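Beta-carbonic anhydrase (Methanothermobacter thermautotrophicus, PDB 1G5C) catalyses the zinc-dependent, reversible hydration of carbon dioxide to bicarbonate, as expected of a cab-type beta-class carbonic anhydrase. Local coordinates at residues Gly65-Ala70 / Lys137-Ser142. Numbering follows the deposited sequence.
Sequences GVIRSA and KRLKSS
Ile67 meets Leu139 and Ser142 in a small, largely apolar helix-to-helix contact, formed where helix 64-77 runs beside the C-terminal end of helix 128-141. The backbones come nearest at Ile67 and Leu139, whose CA atoms lie 6.9 Å apart, and the two segments together bury 184 Å². No hydrogen bond crosses between them, so shape and apolar contact carry the pairing.

Ile67 supplies both touching branches. Its CG1 lies 4.1 Å from CD2 of Leu139, the two side chains passing alongside one another and pointing opposite ways. The other branch, CG2, comes within 3.7 Å of Ser142 OG, a van der Waals approach of a methyl group to a hydroxyl. A chi1 of -69° explains the division: it leaves CG1 beside the backbone N of Ile67 and CG2 anti to it, sending one branch to Leu139 and the other to Ser142. The Ser142 hydroxyl has its polar partner elsewhere, in a hydrogen bond with the backbone N of Leu144, and Ser142 is itself the first residue to leave helical geometry.

Just before it, the helix is still closed by a routine backbone bond, Ser141 N lying 2.9 Å from Lys137 O, one turn back. The Ser141 hydroxyl also turns toward that oxygen, but the modelled separation is suspiciously short, so a second bond there is doubtful.

Leu139 also packs on Ile30 of strand 27-32 and on Ile82 and Ile84 of strand 81-87, while Val66 rests on Ile30 and on Ile55 of strand 53-57. Both helices thus share an apolar layer over the parallel strands 53-57, 27-32 and 81-87, as in the alpha/beta core of beta-class carbonic anhydrases.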
loop_
_atom_site.group_PDB
_atom_site.type_symbol
_atom_site.label_atom_id
_atom_site.label_comp_id
_atom_site.label_asym_id
_atom_site.label_seq_id
_atom_site.Cartn_x
_atom_site.Cartn_y
_atom_site.Cartn_z
ATOM N N GLY A 65 4.272 3.215 -8.957
ATOM C CA GLY A 65 3.197 3.324 -7.982
ATOM C C GLY A 65 3.730 3.517 -6.571
ATOM O O GLY A 65 3.194 4.303 -5.796
ATOM N N VAL A 66 4.788 2.790 -6.231
ATOM C CA VAL A 66 5.381 2.911 -4.915
ATOM C C VAL A 66 5.980 4.302 -4.720
ATOM O O VAL A 66 5.782 4.939 -3.673
ATOM C CB VAL A 66 6.470 1.826 -4.715
ATOM C CG1 VAL A 66 7.307 2.128 -3.474
ATOM C CG2 VAL A 66 5.802 0.472 -4.580
ATOM N N ILE A 67 6.707 4.780 -5.733
ATOM C CA ILE A 67 7.326 6.090 -5.644
ATOM C C ILE A 67 6.266 7.178 -5.451
ATOM O O ILE A 67 6.427 8.068 -4.624
ATOM C CB ILE A 67 8.183 6.375 -6.909
ATOM C CG1 ILE A 67 9.404 5.443 -6.907
ATOM C CG2 ILE A 67 8.624 7.835 -6.934
ATOM C CD1 ILE A 67 10.169 5.401 -8.236
ATOM N N ARG A 68 5.173 7.089 -6.198
ATOM C CA ARG A 68 4.101 8.064 -6.074
ATOM C C ARG A 68 3.446 8.054 -4.683
ATOM O O ARG A 68 3.094 9.112 -4.147
ATOM C CB ARG A 68 3.063 7.820 -7.183
ATOM C CG ARG A 68 3.347 8.643 -8.465
ATOM C CD ARG A 68 3.157 7.836 -9.744
ATOM N NE ARG A 68 2.032 6.909 -9.654
ATOM C CZ ARG A 68 1.813 5.910 -10.504
ATOM N N SER A 69 3.282 6.871 -4.096
ATOM C CA SER A 69 2.686 6.764 -2.770
ATOM C C SER A 69 3.662 7.307 -1.736
ATOM O O SER A 69 3.270 7.995 -0.790
ATOM C CB SER A 69 2.341 5.302 -2.447
ATOM O OG SER A 69 1.104 4.926 -3.042
ATOM N N ALA A 70 4.942 7.004 -1.912
ATOM C CA ALA A 70 5.950 7.506 -0.981
ATOM C C ALA A 70 6.013 9.037 -1.081
ATOM O O ALA A 70 6.128 9.730 -0.066
ATOM C CB ALA A 70 7.306 6.894 -1.293
ATOM N N LYS A 137 18.201 2.259 -4.169
ATOM C CA LYS A 137 18.781 3.058 -5.237
ATOM C C LYS A 137 17.722 3.796 -6.051
ATOM O O LYS A 137 17.899 4.966 -6.388
ATOM C CB LYS A 137 19.650 2.174 -6.135
ATOM C CG LYS A 137 21.148 2.358 -5.840
ATOM C CD LYS A 137 22.035 1.174 -6.254
ATOM C CE LYS A 137 21.360 0.261 -7.262
ATOM N NZ LYS A 137 22.319 -0.711 -7.849
ATOM N N ARG A 138 16.616 3.127 -6.361
ATOM C CA ARG A 138 15.550 3.762 -7.121
ATOM C C ARG A 138 14.938 4.946 -6.396
ATOM O O ARG A 138 14.701 5.990 -6.995
ATOM C CB ARG A 138 14.446 2.769 -7.447
ATOM C CG ARG A 138 14.678 2.029 -8.739
ATOM C CD ARG A 138 13.566 1.066 -9.028
ATOM N NE ARG A 138 14.131 -0.172 -9.544
ATOM C CZ ARG A 138 13.433 -1.139 -10.133
ATOM N NH1 ARG A 138 12.119 -1.021 -10.295
ATOM N NH2 ARG A 138 14.057 -2.230 -10.558
ATOM N N LEU A 139 14.676 4.785 -5.106
ATOM C CA LEU A 139 14.085 5.870 -4.336
ATOM C C LEU A 139 15.055 7.042 -4.248
ATOM O O LEU A 139 14.681 8.192 -4.460
ATOM C CB LEU A 139 13.710 5.389 -2.930
ATOM C CG LEU A 139 12.441 4.530 -2.833
ATOM C CD1 LEU A 139 12.291 3.991 -1.430
ATOM C CD2 LEU A 139 11.228 5.379 -3.210
ATOM N N LYS A 140 16.308 6.746 -3.941
ATOM C CA LYS A 140 17.309 7.793 -3.825
ATOM C C LYS A 140 17.601 8.506 -5.143
ATOM O O LYS A 140 17.936 9.684 -5.140
ATOM C CB LYS A 140 18.594 7.216 -3.230
ATOM C CG LYS A 140 18.538 7.120 -1.718
ATOM C CD LYS A 140 19.875 6.695 -1.161
ATOM C CE LYS A 140 20.086 7.285 0.226
ATOM N NZ LYS A 140 19.989 8.794 0.228
ATOM N N SER A 141 17.441 7.799 -6.256
ATOM C CA SER A 141 17.682 8.351 -7.595
ATOM C C SER A 141 16.495 9.137 -8.154
ATOM O O SER A 141 16.639 9.903 -9.110
ATOM C CB SER A 141 17.981 7.219 -8.576
ATOM O OG SER A 141 19.033 6.394 -8.110
ATOM N N SER A 142 15.320 8.935 -7.573
ATOM C CA SER A 142 14.127 9.593 -8.072
ATOM C C SER A 142 14.030 11.079 -7.791
ATOM O O SER A 142 14.219 11.525 -6.661
ATOM C CB SER A 142 12.865 8.903 -7.533
ATOM O OG SER A 142 11.706 9.657 -7.868
#